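Local coordinates for protein putative Type I topoisomerase (Deinococcus radiodurans, PDB 3M4A) that binds DNA and, as a type IB topoisomerase, probably cuts and rejoins one strand at a time without ATP, at residues Arg310-Arg313 and Gln314-Glu317; Ala190-Gln193 and Lys194-Leu198. All blocks are in the same frame, centred on the assembly; numbering follows the deposited sequence.

Interaction 1: residues Arg310-Arg313 and Gln314-Glu317; sequences RTER and QEAE
Thr311 and Gln314 meet where helix 312-316 begins, each lending a side-chain oxygen to a backbone N-H. Thr311 is the N-cap: its OG1 accepts from Gln314 N at 3.0 Å in a nearly straight bond. The hydroxyl can do so because chi1 is 74°, which sets OG1 between the backbone N and the carbonyl carbon and points it at Gln314 N. The methyl takes the other branch, with Thr311 CG2 3.8 Å from Gln314 NE2, near one end of the amide.

Gln314 sends its extended chain back past the threonine, so that OE1 accepts from Arg310 N at 2.8 Å. That N-H comes from above the amide plane, 40° out of it. A leucine in place of Gln314 has no OE1 to offer, and Arg310 N would probably be left without this acceptor, the residues ahead of the helix less firmly tied to its first turn.

Farther along, backbone bonds from Glu315, Ala316 and Glu317 back to Thr311, Glu312 and Arg313 form the short helix itself. Arg313 runs out extended beside Glu317. In one of two conformers, Glu317 bends at CG and stacks its carboxylate on the guanidinium, planes 17° apart, with CG over one face, 3.4 Å from Arg313 NH1. The salt bridge, Arg313 NH2 to Glu317 OE2 at 3.6 Å, rests on charge alone, and the second conformer leaves the whole pairing doubtful. Glu312 OE1 and Glu315 OE1 lie 4.3 Å apart, like charges whose repulsion, if both are ionised, the N-terminal end of the helix would probably ease. The whole is an N-capped surface helix of barely more than one turn; because Gln314 reaches Arg310 N, ahead of the N-cap, the reciprocal bond of a classical capping box is absent.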
ATOM      1  N   ARG A 310     -20.852  -1.439 -13.880  1.00 14.92           N
ATOM      2  CA  ARG A 310     -22.123  -1.704 -14.563  1.00 15.57           C
ATOM      3  C   ARG A 310     -21.983  -1.865 -16.085  1.00 14.76           C
ATOM      4  O   ARG A 310     -22.960  -2.210 -16.756  1.00 15.46           O
ATOM      5  CB  ARG A 310     -23.094  -0.557 -14.296  1.00 16.17           C
ATOM      6  CG  ARG A 310     -23.433  -0.314 -12.844  1.00 18.60           C
ATOM      7  CD  ARG A 310     -24.294   0.938 -12.707  1.00 20.16           C
ATOM      8  NE  ARG A 310     -24.923   1.023 -11.389  1.00 24.34           N
ATOM      9  CZ  ARG A 310     -26.232   0.905 -11.140  1.00 26.13           C
ATOM     10  NH1 ARG A 310     -27.120   0.725 -12.118  1.00 27.80           N
ATOM     11  NH2 ARG A 310     -26.660   1.001  -9.884  1.00 27.56           N
ATOM     12  N   THR A 311     -20.795  -1.591 -16.614  1.00 13.88           N
ATOM     13  CA  THR A 311     -20.493  -1.714 -18.044  1.00 13.74           C
ATOM     14  C   THR A 311     -19.137  -2.366 -18.194  1.00 13.78           C
ATOM     15  O   THR A 311     -18.382  -2.458 -17.228  1.00 12.54           O
ATOM     16  CB  THR A 311     -20.432  -0.359 -18.778  1.00 13.44           C
ATOM     17  OG1 THR A 311     -19.224   0.346 -18.446  1.00 11.89           O
ATOM     18  CG2 THR A 311     -21.658   0.503 -18.461  1.00 13.26           C
ATOM     19  N   GLU A 312     -18.825  -2.809 -19.407  1.00 13.30           N
ATOM     20  CA  GLU A 312     -17.567  -3.501 -19.652  1.00 13.94           C
ATOM     21  C   GLU A 312     -16.380  -2.559 -19.435  1.00 13.64           C
ATOM     22  O   GLU A 312     -15.377  -2.954 -18.816  1.00 13.17           O
ATOM     23  CB  GLU A 312     -17.548  -4.141 -21.053  1.00 14.13           C
ATOM     24  CG  GLU A 312     -18.627  -5.209 -21.274  1.00 16.74           C
ATOM     25  CD  GLU A 312     -18.438  -6.461 -20.420  1.00 22.08           C
ATOM     26  OE1 GLU A 312     -17.289  -6.934 -20.283  1.00 25.56           O
ATOM     27  OE2 GLU A 312     -19.444  -6.982 -19.887  1.00 25.44           O
ATOM     28  N   ARG A 313     -16.479  -1.313 -19.893  1.00 13.38           N
ATOM     29  CA  ARG A 313     -15.388  -0.363 -19.638  1.00 13.71           C
ATOM     30  C   ARG A 313     -15.246  -0.022 -18.155  1.00 13.27           C
ATOM     31  O   ARG A 313     -14.130   0.138 -17.663  1.00 13.61           O
ATOM     32  CB  ARG A 313     -15.532   0.942 -20.412  1.00 13.64           C
ATOM     33  CG  ARG A 313     -14.234   1.750 -20.369  1.00 13.97           C
ATOM     34  CD  ARG A 313     -14.306   3.054 -21.097  1.00 15.51           C
ATOM     35  NE  ARG A 313     -13.006   3.728 -21.100  1.00 16.62           N
ATOM     36  CZ  ARG A 313     -12.581   4.562 -20.152  1.00 18.17           C
ATOM     37  NH1 ARG A 313     -13.312   4.826 -19.074  1.00 20.49           N
ATOM     38  NH2 ARG A 313     -11.391   5.132 -20.279  1.00 19.34           N
ATOM     39  N   GLN A 314     -16.365   0.125 -17.455  1.00 13.15           N
ATOM     40  CA  GLN A 314     -16.296   0.395 -16.014  1.00 13.56           C
ATOM     41  C   GLN A 314     -15.532  -0.702 -15.281  1.00 13.67           C
ATOM     42  O   GLN A 314     -14.835  -0.418 -14.322  1.00 13.43           O
ATOM     43  CB  GLN A 314     -17.683   0.552 -15.412  1.00 13.81           C
ATOM     44  CG  GLN A 314     -18.322   1.891 -15.738  1.00 13.71           C
ATOM     45  CD  GLN A 314     -19.722   2.004 -15.211  1.00 13.49           C
ATOM     46  OE1 GLN A 314     -20.120   1.283 -14.285  1.00 14.76           O
ATOM     47  NE2 GLN A 314     -20.494   2.920 -15.789  1.00 14.64           N
ATOM     48  N   GLU A 315     -15.680  -1.941 -15.727  1.00 14.14           N
ATOM     49  CA  GLU A 315     -14.903  -3.043 -15.159  1.00 14.78           C
ATOM     50  C   GLU A 315     -13.448  -2.969 -15.614  1.00 14.45           C
ATOM     51  O   GLU A 315     -12.514  -3.134 -14.817  1.00 13.40           O
ATOM     52  CB  GLU A 315     -15.507  -4.375 -15.570  1.00 14.82           C
ATOM     53  CG  GLU A 315     -14.882  -5.573 -14.860  1.00 16.34           C
ATOM     54  CD  GLU A 315     -15.686  -6.828 -15.071  1.00 18.17           C
ATOM     55  OE1 GLU A 315     -15.833  -7.243 -16.247  1.00 25.25           O
ATOM     56  OE2 GLU A 315     -16.167  -7.396 -14.065  1.00 25.47           O
ATOM     57  N   ALA A 316     -13.243  -2.733 -16.906  1.00 14.57           N
ATOM     58  CA  ALA A 316     -11.891  -2.665 -17.442  1.00 14.88           C
ATOM     59  C   ALA A 316     -11.026  -1.601 -16.784  1.00 15.05           C
ATOM     60  O   ALA A 316      -9.808  -1.785 -16.649  1.00 15.82           O
ATOM     61  CB  ALA A 316     -11.927  -2.439 -18.972  1.00 15.17           C
ATOM     62  N   GLU A 317     -11.624  -0.482 -16.375  1.00 14.86           N
ATOM     63  CA  GLU A 317     -10.889   0.613 -15.743  0.50 15.15           C
ATOM     64  C   GLU A 317     -10.416   0.265 -14.329  1.00 15.40           C
ATOM     65  O   GLU A 317      -9.624   1.001 -13.734  1.00 16.21           O
ATOM     66  CB  GLU A 317     -11.742   1.889 -15.720  0.50 15.49           C
ATOM     67  CG  GLU A 317     -11.756   2.643 -17.045  0.50 16.30           C
ATOM     68  CD  GLU A 317     -10.407   3.275 -17.380  0.50 16.91           C
ATOM     69  OE1 GLU A 317     -10.048   4.302 -16.763  0.50 18.29           O
ATOM     70  OE2 GLU A 317      -9.704   2.742 -18.263  0.50 19.16           O
TER

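Interaction 2: residues Ala190-Gln193 and Lys194-Leu198; sequences ANMQ and KLLDL. With nucleotides of chain B.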
ATOM      1  N   ALA A 190       5.346 -19.066  -1.592  1.00  6.02           N
ATOM      2  CA  ALA A 190       6.503 -19.739  -2.202  1.00  6.19           C
ATOM      3  C   ALA A 190       7.827 -19.018  -1.889  1.00  6.60           C
ATOM      4  O   ALA A 190       8.844 -19.645  -1.560  1.00  7.02           O
ATOM      5  CB  ALA A 190       6.308 -19.828  -3.702  1.00  6.86           C
ATOM      6  N   ASN A 191       7.794 -17.691  -1.970  1.00  5.79           N
ATOM      7  CA  ASN A 191       8.998 -16.909  -1.754  1.00  6.44           C
ATOM      8  C   ASN A 191       9.316 -16.732  -0.276  1.00  6.32           C
ATOM      9  O   ASN A 191      10.483 -16.605   0.083  1.00  6.83           O
ATOM     10  CB  ASN A 191       8.921 -15.586  -2.469  1.00  7.20           C
ATOM     11  CG  ASN A 191       9.175 -15.733  -3.954  1.00  7.15           C
ATOM     12  OD1 ASN A 191      10.326 -15.879  -4.382  1.00  8.91           O
ATOM     13  ND2 ASN A 191       8.108 -15.721  -4.748  1.00  7.23           N
ATOM     14  N   MET A 192       8.304 -16.759   0.587  1.00  6.15           N
ATOM     15  CA  MET A 192       8.564 -16.743   2.026  0.50  6.25           C
ATOM     16  C   MET A 192       9.340 -18.006   2.419  1.00  6.37           C
ATOM     17  O   MET A 192      10.255 -17.962   3.253  1.00  7.24           O
ATOM     18  CB  MET A 192       7.262 -16.630   2.816  0.50  5.72           C
ATOM     19  CG  MET A 192       7.441 -16.389   4.292  0.50  5.22           C
ATOM     20  SD  MET A 192       8.382 -14.892   4.626  0.50  4.16           S
ATOM     21  CE  MET A 192       7.150 -13.636   4.299  0.50  6.97           C
ATOM     22  N   GLN A 193       8.990 -19.146   1.812  1.00  6.51           N
ATOM     23  CA  GLN A 193       9.733 -20.385   2.061  1.00  7.34           C
ATOM     24  C   GLN A 193      11.206 -20.214   1.680  1.00  7.73           C
ATOM     25  O   GLN A 193      12.087 -20.641   2.409  1.00  7.66           O
ATOM     26  CB  GLN A 193       9.126 -21.568   1.305  1.00  7.50           C
ATOM     27  CG  GLN A 193       7.749 -21.987   1.794  1.00  8.23           C
ATOM     28  CD  GLN A 193       7.741 -23.015   2.931  1.00 12.23           C
ATOM     29  OE1 GLN A 193       8.734 -23.219   3.635  1.00 15.33           O
ATOM     30  NE2 GLN A 193       6.583 -23.659   3.121  1.00 12.06           N
ATOM     31  N   LYS A 194      11.458 -19.604   0.529  1.00  7.89           N
ATOM     32  CA  LYS A 194      12.827 -19.324   0.067  1.00  8.57           C
ATOM     33  C   LYS A 194      13.576 -18.387   1.015  1.00  8.46           C
ATOM     34  O   LYS A 194      14.753 -18.608   1.301  1.00  8.38           O
ATOM     35  CB  LYS A 194      12.821 -18.710  -1.336  1.00  8.71           C
ATOM     36  CG  LYS A 194      12.258 -19.590  -2.440  1.00 10.85           C
ATOM     37  CD  LYS A 194      12.223 -18.802  -3.771  1.00 11.47           C
ATOM     38  CE  LYS A 194      11.143 -19.298  -4.712  1.00 13.56           C
ATOM     39  NZ  LYS A 194      10.881 -18.308  -5.814  1.00 14.20           N
ATOM     40  N   LEU A 195      12.915 -17.343   1.504  1.00  7.33           N
ATOM     41  CA  LEU A 195      13.542 -16.455   2.493  1.00  7.15           C
ATOM     42  C   LEU A 195      13.918 -17.212   3.773  1.00  7.41           C
ATOM     43  O   LEU A 195      14.995 -17.027   4.326  1.00  7.62           O
ATOM     44  CB  LEU A 195      12.638 -15.247   2.822  1.00  6.75           C
ATOM     45  CG  LEU A 195      12.514 -14.174   1.740  1.00  6.28           C
ATOM     46  CD1 LEU A 195      11.362 -13.229   2.028  1.00  5.53           C
ATOM     47  CD2 LEU A 195      13.805 -13.367   1.634  1.00  7.50           C
ATOM     48  N   LEU A 196      13.014 -18.061   4.241  1.00  7.80           N
ATOM     49  CA  LEU A 196      13.259 -18.865   5.443  1.00  8.45           C
ATOM     50  C   LEU A 196      14.374 -19.911   5.278  1.00  9.86           C
ATOM     51  O   LEU A 196      14.930 -20.373   6.269  1.00 10.62           O
ATOM     52  CB  LEU A 196      11.960 -19.527   5.902  1.00  7.74           C
ATOM     53  CG  LEU A 196      10.987 -18.538   6.537  1.00  6.50           C
ATOM     54  CD1 LEU A 196       9.537 -19.036   6.478  1.00  6.40           C
ATOM     55  CD2 LEU A 196      11.429 -18.226   7.978  1.00  7.02           C
ATOM     56  N   ASP A 197      14.722 -20.262   4.043  1.00 10.85           N
ATOM     57  CA  ASP A 197      15.864 -21.151   3.802  1.00 12.06           C
ATOM     58  C   ASP A 197      17.222 -20.480   4.025  1.00 12.60           C
ATOM     59  O   ASP A 197      18.228 -21.183   4.183  1.00 13.87           O
ATOM     60  CB  ASP A 197      15.815 -21.727   2.386  1.00 12.68           C
ATOM     61  CG  ASP A 197      14.769 -22.817   2.223  1.00 15.36           C
ATOM     62  OD1 ASP A 197      14.251 -23.351   3.230  1.00 17.57           O
ATOM     63  OD2 ASP A 197      14.475 -23.155   1.055  1.00 21.19           O
ATOM     64  N   LEU A 198      17.264 -19.148   4.033  1.00 12.40           N
ATOM     65  CA  LEU A 198      18.507 -18.406   4.256  1.00 12.89           C
ATOM     66  C   LEU A 198      18.865 -18.416   5.750  1.00 13.24           C
ATOM     67  O   LEU A 198      17.979 -18.538   6.593  1.00 11.98           O
ATOM     68  CB  LEU A 198      18.384 -16.973   3.737  1.00 12.36           C
ATOM     69  CG  LEU A 198      17.966 -16.804   2.267  1.00 12.51           C
ATOM     70  CD1 LEU A 198      17.869 -15.332   1.945  1.00 12.61           C
ATOM     71  CD2 LEU A 198      18.922 -17.495   1.315  1.00 13.33           C
TER
ATOM     72  P    DG B   9       7.690 -16.810  -8.532  1.00  5.93           P
ATOM     73  OP1  DG B   9       8.658 -16.155  -7.603  1.00  6.83           O
ATOM     74  OP2  DG B   9       6.952 -18.016  -8.104  1.00  6.51           O
ATOM     75  O5'  DG B   9       6.600 -15.759  -9.038  1.00  6.23           O
ATOM     76  C5'  DG B   9       6.985 -14.504  -9.545  1.00  6.76           C
ATOM     77  C4'  DG B   9       5.911 -13.932 -10.455  1.00  6.43           C
ATOM     78  O4'  DG B   9       5.710 -14.720 -11.654  1.00  4.58           O
ATOM     79  C3'  DG B   9       4.522 -13.907  -9.828  1.00  3.91           C
ATOM     80  O3'  DG B   9       3.892 -12.701 -10.207  1.00  4.13           O
ATOM     81  C2'  DG B   9       3.853 -15.204 -10.313  1.00  4.40           C
ATOM     82  C1'  DG B   9       4.389 -15.317 -11.714  1.00  4.16           C
ATOM     83  N9   DG B   9       4.671 -16.643 -12.244  1.00  3.17           N
ATOM     84  C8   DG B   9       5.276 -17.668 -11.588  1.00  3.42           C
ATOM     85  N7   DG B   9       5.501 -18.728 -12.310  1.00  3.79           N
ATOM     86  C5   DG B   9       5.008 -18.375 -13.547  1.00  3.18           C
ATOM     87  C6   DG B   9       4.969 -19.107 -14.749  1.00  3.88           C
ATOM     88  O6   DG B   9       5.381 -20.245 -14.992  1.00  3.78           O
ATOM     89  N1   DG B   9       4.385 -18.369 -15.753  1.00  3.22           N
ATOM     90  C2   DG B   9       3.900 -17.090 -15.638  1.00  3.34           C
ATOM     91  N2   DG B   9       3.362 -16.516 -16.723  1.00  3.02           N
ATOM     92  N3   DG B   9       3.960 -16.389 -14.526  1.00  3.50           N
ATOM     93  C4   DG B   9       4.488 -17.105 -13.523  1.00  2.49           C
TER
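Asn191 and Lys194, three residues apart on helix 186-196, run side by side and carry the polar part of this contact. Lys194 stretches out fully beyond CG and brings NZ to Asn191 OD1 at 2.9 Å, approaching from above the carboxamide plane, 51° out of it. The other end of the same amide faces the DNA: Asn191 ND2 donates to OP1 of DG9 of chain B at 2.9 Å, along an almost straight line of 173°, and also to Thr187 O one turn earlier. The amide is thus gripped at both ends, which fixes its rotation. Lys194 NZ lies 3.6 Å from that same OP1, so its charge probably adds to the attraction for the phosphate.

Backbone bonds join Leu195 N to Asn191 O and Leu196 N to Met192 O, whereas those from Lys194 N to Ala190 O and from Asp197 N to Gln193 O are weak.

The apolar contacts come from Met192, whose chain bends beyond CG. In one of its two conformers CG stands 4.0 Å from Leu196 CD1, and Leu195 CD1 is a looser neighbour of SD, contacts that the second may not keep. Met192 and Leu196 both rest on Val162 of strand 160-163, while Leu195 packs on Leu118 and Phe204. The result is an amphipathic helix within the catalytic core, pressing one face on a sheet while Asn191, on the same helix, donates to a phosphate of the DNA backbone.

How the interactions relate
From the N terminus, interaction 2 comes first, on helix 186-196, directly after the antiparallel sheet of strands 160-163, 166-172 and 178-183 against which this helix packs. The chain then passes through strands 205-207 and 214-216 and five helices, from 219-230 to 292-299, before interaction 1 forms on helix 312-316, ahead of the last helix, 323-337. Both contacts are local turns within continuous segments, so neither closes a long loop, and they stand in series without nesting or crossing. Their centres lie 38 Å apart. Interaction 2 joins its helix to sheet and DNA; interaction 1 shapes an exposed helix whose nearest atom is about 11 Å from the nucleic acid.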